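PDB 6F4V: kallistatin from Homo sapiens, which inhibits tissue kallikrein, forming a stable equimolar complex with the enzyme and being cleaved at its reactive site as a serpin. Local coordinates for residues D284-L287 and P288-F292; T64-E68 and S69-R73. All blocks are in the same frame, centred on the assembly; numbering follows the deposited sequence.

Both contacts are local, between residues a few positions apart at helix ends of one serpin chain: contact 2 (64-68 with 69-73) starts helix 68-83, and contact 1 (284-287 with 288-292) turns the chain away from helix 283-286 on its way to strand 312-324. Their centres lie 22 Å apart and their nearest atoms about 11 Å apart, so they do not touch. The chain around helix 49-58 connects them indirectly: Leu56 packs on Glu68 and Val71 of contact 2, while Leu59, just after the helix, meets Phe292 of contact 1. Neither contact includes residues of the glycan pocket (Asp212, Arg213, Tyr214, Arg254, Leu258, Phe264) or of the sodium site (Tyr224, Gly226).

Contact 1: D284-L287 and P288-F292; sequences DQIL and PRLGF
The Arg289 guanidinium lies beneath Ile286 O, which sits 4.0 Å above its centre, and meets Gln285 O near its edge. There NH1 donates to Gln285 O at 2.7 Å, within the carbonyl plane but tilted from the guanidinium plane; a bend at chi3 (-58°) folds the arginine back to this spot, where NE also pairs with Glu23. The Phe292 ring has Leu287 CD1 over one face and Leu287 O at its edge, in plane, with CD1 of the ring 3.7 Å from Leu287 CB. Leu290 CD1 meets Leu287 CD2 at 3.9 Å. Leu287 O accepts from Leu290 N (2.9 Å) and Phe292 N (3.2 Å), which approach from opposite faces of its plane; Gly291 takes the positive phi (105°) of this turn. An alanine in place of Phe292 would keep the amide bond but is likely to take away the ring beside Leu287 CB and open a gap beside Leu59. Proline has no N-H to give, and Pro288 instead sets CD 3.4 Å from Asp284 O. Arg289 N donates to Ile286 O at 3.0 Å, so Arg289 serves two successive carbonyls, Gln285 by side chain and Ile286 by backbone; with Leu287 O doubly held, the carbonyls ending helix 283-286 are satisfied as the chain turns.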
loop_
_atom_site.group_PDB
_atom_site.type_symbol
_atom_site.label_atom_id
_atom_site.label_comp_id
_atom_site.label_asym_id
_atom_site.label_seq_id
_atom_site.Cartn_x
_atom_site.Cartn_y
_atom_site.Cartn_z
ATOM N N ASP A 284 4.588 -1.484 -14.368
ATOM C CA ASP A 284 4.780 -1.034 -15.763
ATOM C C ASP A 284 3.720 -1.598 -16.701
ATOM O O ASP A 284 3.439 -0.966 -17.720
ATOM C CB ASP A 284 6.192 -1.321 -16.300
ATOM C CG ASP A 284 6.562 -2.746 -16.187
ATOM O OD1 ASP A 284 7.048 -3.125 -15.101
ATOM O OD2 ASP A 284 6.303 -3.498 -17.162
ATOM N N GLN A 285 3.117 -2.735 -16.335
ATOM C CA GLN A 285 2.004 -3.328 -17.081
ATOM C C GLN A 285 0.629 -2.825 -16.648
ATOM O O GLN A 285 -0.288 -2.787 -17.470
ATOM C CB GLN A 285 2.082 -4.872 -17.051
ATOM C CG GLN A 285 3.287 -5.403 -17.827
ATOM C CD GLN A 285 3.535 -6.903 -17.627
ATOM O OE1 GLN A 285 2.821 -7.560 -16.883
ATOM N NE2 GLN A 285 4.573 -7.441 -18.292
ATOM N N ILE A 286 0.496 -2.370 -15.404
ATOM C CA ILE A 286 -0.783 -1.915 -14.841
ATOM C C ILE A 286 -1.035 -0.415 -14.964
ATOM O O ILE A 286 -2.107 0.004 -15.386
ATOM C CB ILE A 286 -0.874 -2.317 -13.342
ATOM C CG1 ILE A 286 -0.901 -3.845 -13.189
ATOM C CG2 ILE A 286 -2.091 -1.693 -12.644
ATOM C CD1 ILE A 286 -0.489 -4.311 -11.791
ATOM N N LEU A 287 -0.047 0.396 -14.609
ATOM C CA LEU A 287 -0.239 1.828 -14.497
ATOM C C LEU A 287 -0.572 2.568 -15.767
ATOM O O LEU A 287 -1.210 3.598 -15.682
ATOM C CB LEU A 287 0.931 2.500 -13.796
ATOM C CG LEU A 287 1.132 2.161 -12.314
ATOM C CD1 LEU A 287 2.307 2.948 -11.793
ATOM C CD2 LEU A 287 -0.076 2.375 -11.436
ATOM N N PRO A 288 -0.215 2.042 -16.957
ATOM C CA PRO A 288 -0.719 2.732 -18.142
ATOM C C PRO A 288 -2.252 2.846 -18.192
ATOM O O PRO A 288 -2.772 3.759 -18.845
ATOM C CB PRO A 288 -0.201 1.857 -19.299
ATOM C CG PRO A 288 1.059 1.295 -18.759
ATOM C CD PRO A 288 0.732 0.976 -17.320
ATOM N N ARG A 289 -2.967 1.939 -17.522
ATOM C CA ARG A 289 -4.414 2.020 -17.430
ATOM C C ARG A 289 -4.947 2.882 -16.293
ATOM O O ARG A 289 -6.160 2.988 -16.158
ATOM C CB ARG A 289 -5.013 0.624 -17.394
ATOM C CG ARG A 289 -4.764 -0.112 -18.690
ATOM C CD ARG A 289 -5.417 -1.483 -18.746
ATOM N NE ARG A 289 -5.015 -2.401 -17.686
ATOM C CZ ARG A 289 -3.808 -2.962 -17.558
ATOM N NH1 ARG A 289 -2.812 -2.682 -18.395
ATOM N NH2 ARG A 289 -3.573 -3.786 -16.548
ATOM N N LEU A 290 -4.064 3.520 -15.516
ATOM C CA LEU A 290 -4.454 4.446 -14.453
ATOM C C LEU A 290 -3.902 5.847 -14.662
ATOM O O LEU A 290 -3.748 6.589 -13.701
ATOM C CB LEU A 290 -3.973 3.907 -13.100
ATOM C CG LEU A 290 -4.606 2.614 -12.640
ATOM C CD1 LEU A 290 -3.975 2.091 -11.360
ATOM C CD2 LEU A 290 -6.108 2.799 -12.453
ATOM N N GLY A 291 -3.608 6.207 -15.907
ATOM C CA GLY A 291 -3.159 7.551 -16.252
ATOM C C GLY A 291 -1.677 7.716 -16.565
ATOM O O GLY A 291 -1.229 8.853 -16.772
ATOM N N PHE A 292 -0.920 6.619 -16.597
ATOM C CA PHE A 292 0.532 6.716 -16.733
ATOM C C PHE A 292 1.024 6.295 -18.129
ATOM O O PHE A 292 2.151 5.827 -18.269
ATOM C CB PHE A 292 1.228 5.894 -15.647
ATOM C CG PHE A 292 0.907 6.378 -14.243
ATOM C CD1 PHE A 292 -0.279 6.003 -13.629
ATOM C CD2 PHE A 292 1.753 7.243 -13.589
ATOM C CE1 PHE A 292 -0.589 6.437 -12.349
ATOM C CE2 PHE A 292 1.450 7.685 -12.299
ATOM C CZ PHE A 292 0.292 7.271 -11.687
#

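Contact 2: T64-E68 and S69-R73; sequences TELSE and SDVHR
Ser67 and Asp70 bond each other twice in a capping box at the start of helix 68-83. Ser67, the N-cap, turns OG between its backbone N and carbonyl carbon (chi1 70°), bringing the hydroxyl to Asp70 N, from which it accepts at 2.9 Å. In return Asp70 carries its carboxylate back over the helix start: with CG anti to the carbonyl carbon (chi1 -71°), OD2 receives Ser67 N at 2.9 Å in a fairly straight bond, met from above the carboxylate plane. Each side chain therefore takes the other's backbone N-H, and the aspartate's negative charge, close to the first turn, would be expected to interact favourably with the helix dipole. Its other oxygen, OD1, has a long, weak ion pair with Lys4.

Leu66, just before the cap, lays its side chain obliquely across that of Asp70, CD2 coming 4.0 Å from OD2, while its other methyl, CD1, approaches Val71 CG2 at 4.3 Å. This apolar pair, N' with N4, is a hydrophobic staple beside the box. Val71 N goes on to Ser67 O at 3.1 Å and His72 N to Glu68 O at 3.0 Å, the first main-chain bonds of the helix. The imidazole passes close to the same Glu68 carbonyl, CD2 3.3 Å from O, and ND1 is hydrogen-bonded to Tyr117 OH. Glu68 extends beyond CG, and OE2 pairs with Arg52 of helix 49-58.

Around the cap, Leu66 and Val71 rest on Phe61 in the connecting loop, Glu68 and Val71 also touch Leu56 of helix 49-58, and His72 reaches Leu45 and the end of helix 107-117, so the first turn of helix 68-83 is packed against both the helix before it and a later one.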
loop_
_atom_site.group_PDB
_atom_site.type_symbol
_atom_site.label_atom_id
_atom_site.label_comp_id
_atom_site.label_asym_id
_atom_site.label_seq_id
_atom_site.Cartn_x
_atom_site.Cartn_y
_atom_site.Cartn_z
ATOM N N THR A 64 -4.462 22.355 -10.565
ATOM C CA THR A 64 -5.107 23.677 -10.470
ATOM C C THR A 64 -5.257 24.114 -9.023
ATOM O O THR A 64 -5.286 25.299 -8.740
ATOM C CB THR A 64 -6.485 23.658 -11.181
ATOM O OG1 THR A 64 -6.274 23.429 -12.583
ATOM C CG2 THR A 64 -7.201 24.974 -11.029
ATOM N N GLU A 65 -5.375 23.148 -8.111
ATOM C CA GLU A 65 -5.547 23.404 -6.684
ATOM C C GLU A 65 -4.238 23.315 -5.909
ATOM O O GLU A 65 -4.048 24.069 -4.961
ATOM C CB GLU A 65 -6.559 22.439 -6.092
ATOM C CG GLU A 65 -7.942 22.671 -6.677
ATOM C CD GLU A 65 -9.003 21.736 -6.143
ATOM O OE1 GLU A 65 -8.669 20.763 -5.414
ATOM O OE2 GLU A 65 -10.189 21.980 -6.476
ATOM N N LEU A 66 -3.336 22.429 -6.330
ATOM C CA LEU A 66 -2.088 22.192 -5.626
ATOM C C LEU A 66 -0.925 22.532 -6.512
ATOM O O LEU A 66 -0.904 22.177 -7.670
ATOM C CB LEU A 66 -1.959 20.701 -5.223
ATOM C CG LEU A 66 -3.033 20.164 -4.283
ATOM C CD1 LEU A 66 -2.678 18.751 -3.843
ATOM C CD2 LEU A 66 -3.192 21.077 -3.086
ATOM N N SER A 67 0.073 23.173 -5.937
ATOM C CA SER A 67 1.356 23.320 -6.590
ATOM C C SER A 67 2.181 22.052 -6.411
ATOM O O SER A 67 1.925 21.208 -5.523
ATOM C CB SER A 67 2.119 24.497 -5.989
ATOM O OG SER A 67 2.534 24.203 -4.666
ATOM N N GLU A 68 3.199 21.950 -7.240
ATOM C CA GLU A 68 4.159 20.861 -7.147
ATOM C C GLU A 68 4.781 20.850 -5.777
ATOM O O GLU A 68 4.942 19.787 -5.159
ATOM C CB GLU A 68 5.262 21.060 -8.151
ATOM C CG GLU A 68 5.428 19.923 -9.092
ATOM C CD GLU A 68 6.420 20.292 -10.144
ATOM O OE1 GLU A 68 6.000 20.436 -11.309
ATOM O OE2 GLU A 68 7.605 20.466 -9.772
ATOM N N SER A 69 5.128 22.047 -5.312
ATOM C CA SER A 69 5.656 22.233 -3.971
ATOM C C SER A 69 4.698 21.733 -2.881
ATOM O O SER A 69 5.144 21.078 -1.945
ATOM C CB SER A 69 6.088 23.696 -3.746
ATOM O OG SER A 69 6.554 23.885 -2.429
ATOM N N ASP A 70 3.397 21.994 -3.012
ATOM C CA ASP A 70 2.414 21.457 -2.065
ATOM C C ASP A 70 2.473 19.905 -2.035
ATOM O O ASP A 70 2.330 19.303 -0.978
ATOM C CB ASP A 70 0.960 21.823 -2.466
ATOM C CG ASP A 70 0.609 23.308 -2.275
ATOM O OD1 ASP A 70 1.111 23.947 -1.319
ATOM O OD2 ASP A 70 -0.214 23.793 -3.096
ATOM N N VAL A 71 2.645 19.283 -3.187
ATOM C CA VAL A 71 2.673 17.801 -3.268
ATOM C C VAL A 71 3.906 17.289 -2.550
ATOM O O VAL A 71 3.804 16.457 -1.658
ATOM C CB VAL A 71 2.616 17.326 -4.730
ATOM C CG1 VAL A 71 2.792 15.813 -4.840
ATOM C CG2 VAL A 71 1.277 17.740 -5.343
ATOM N N HIS A 72 5.081 17.807 -2.927
ATOM C CA HIS A 72 6.335 17.288 -2.395
ATOM C C HIS A 72 6.514 17.582 -0.911
ATOM O O HIS A 72 6.901 16.710 -0.137
ATOM C CB HIS A 72 7.510 17.773 -3.222
ATOM C CG HIS A 72 7.529 17.192 -4.595
ATOM N ND1 HIS A 72 7.624 15.835 -4.808
ATOM C CD2 HIS A 72 7.468 17.769 -5.824
ATOM C CE1 HIS A 72 7.610 15.603 -6.111
ATOM N NE2 HIS A 72 7.505 16.755 -6.752
ATOM N N ARG A 73 6.204 18.800 -0.501
ATOM C CA ARG A 73 6.227 19.126 0.923
ATOM C C ARG A 73 5.198 18.327 1.735
ATOM O O ARG A 73 5.461 17.939 2.879
ATOM C CB ARG A 73 6.038 20.644 1.101
ATOM C CG ARG A 73 7.160 21.467 0.491
ATOM C CD ARG A 73 8.545 21.054 0.967
ATOM N NE ARG A 73 9.607 21.822 0.313
ATOM C CZ ARG A 73 10.915 21.673 0.563
ATOM N NH1 ARG A 73 11.344 20.803 1.489
ATOM N NH2 ARG A 73 11.797 22.402 -0.113
#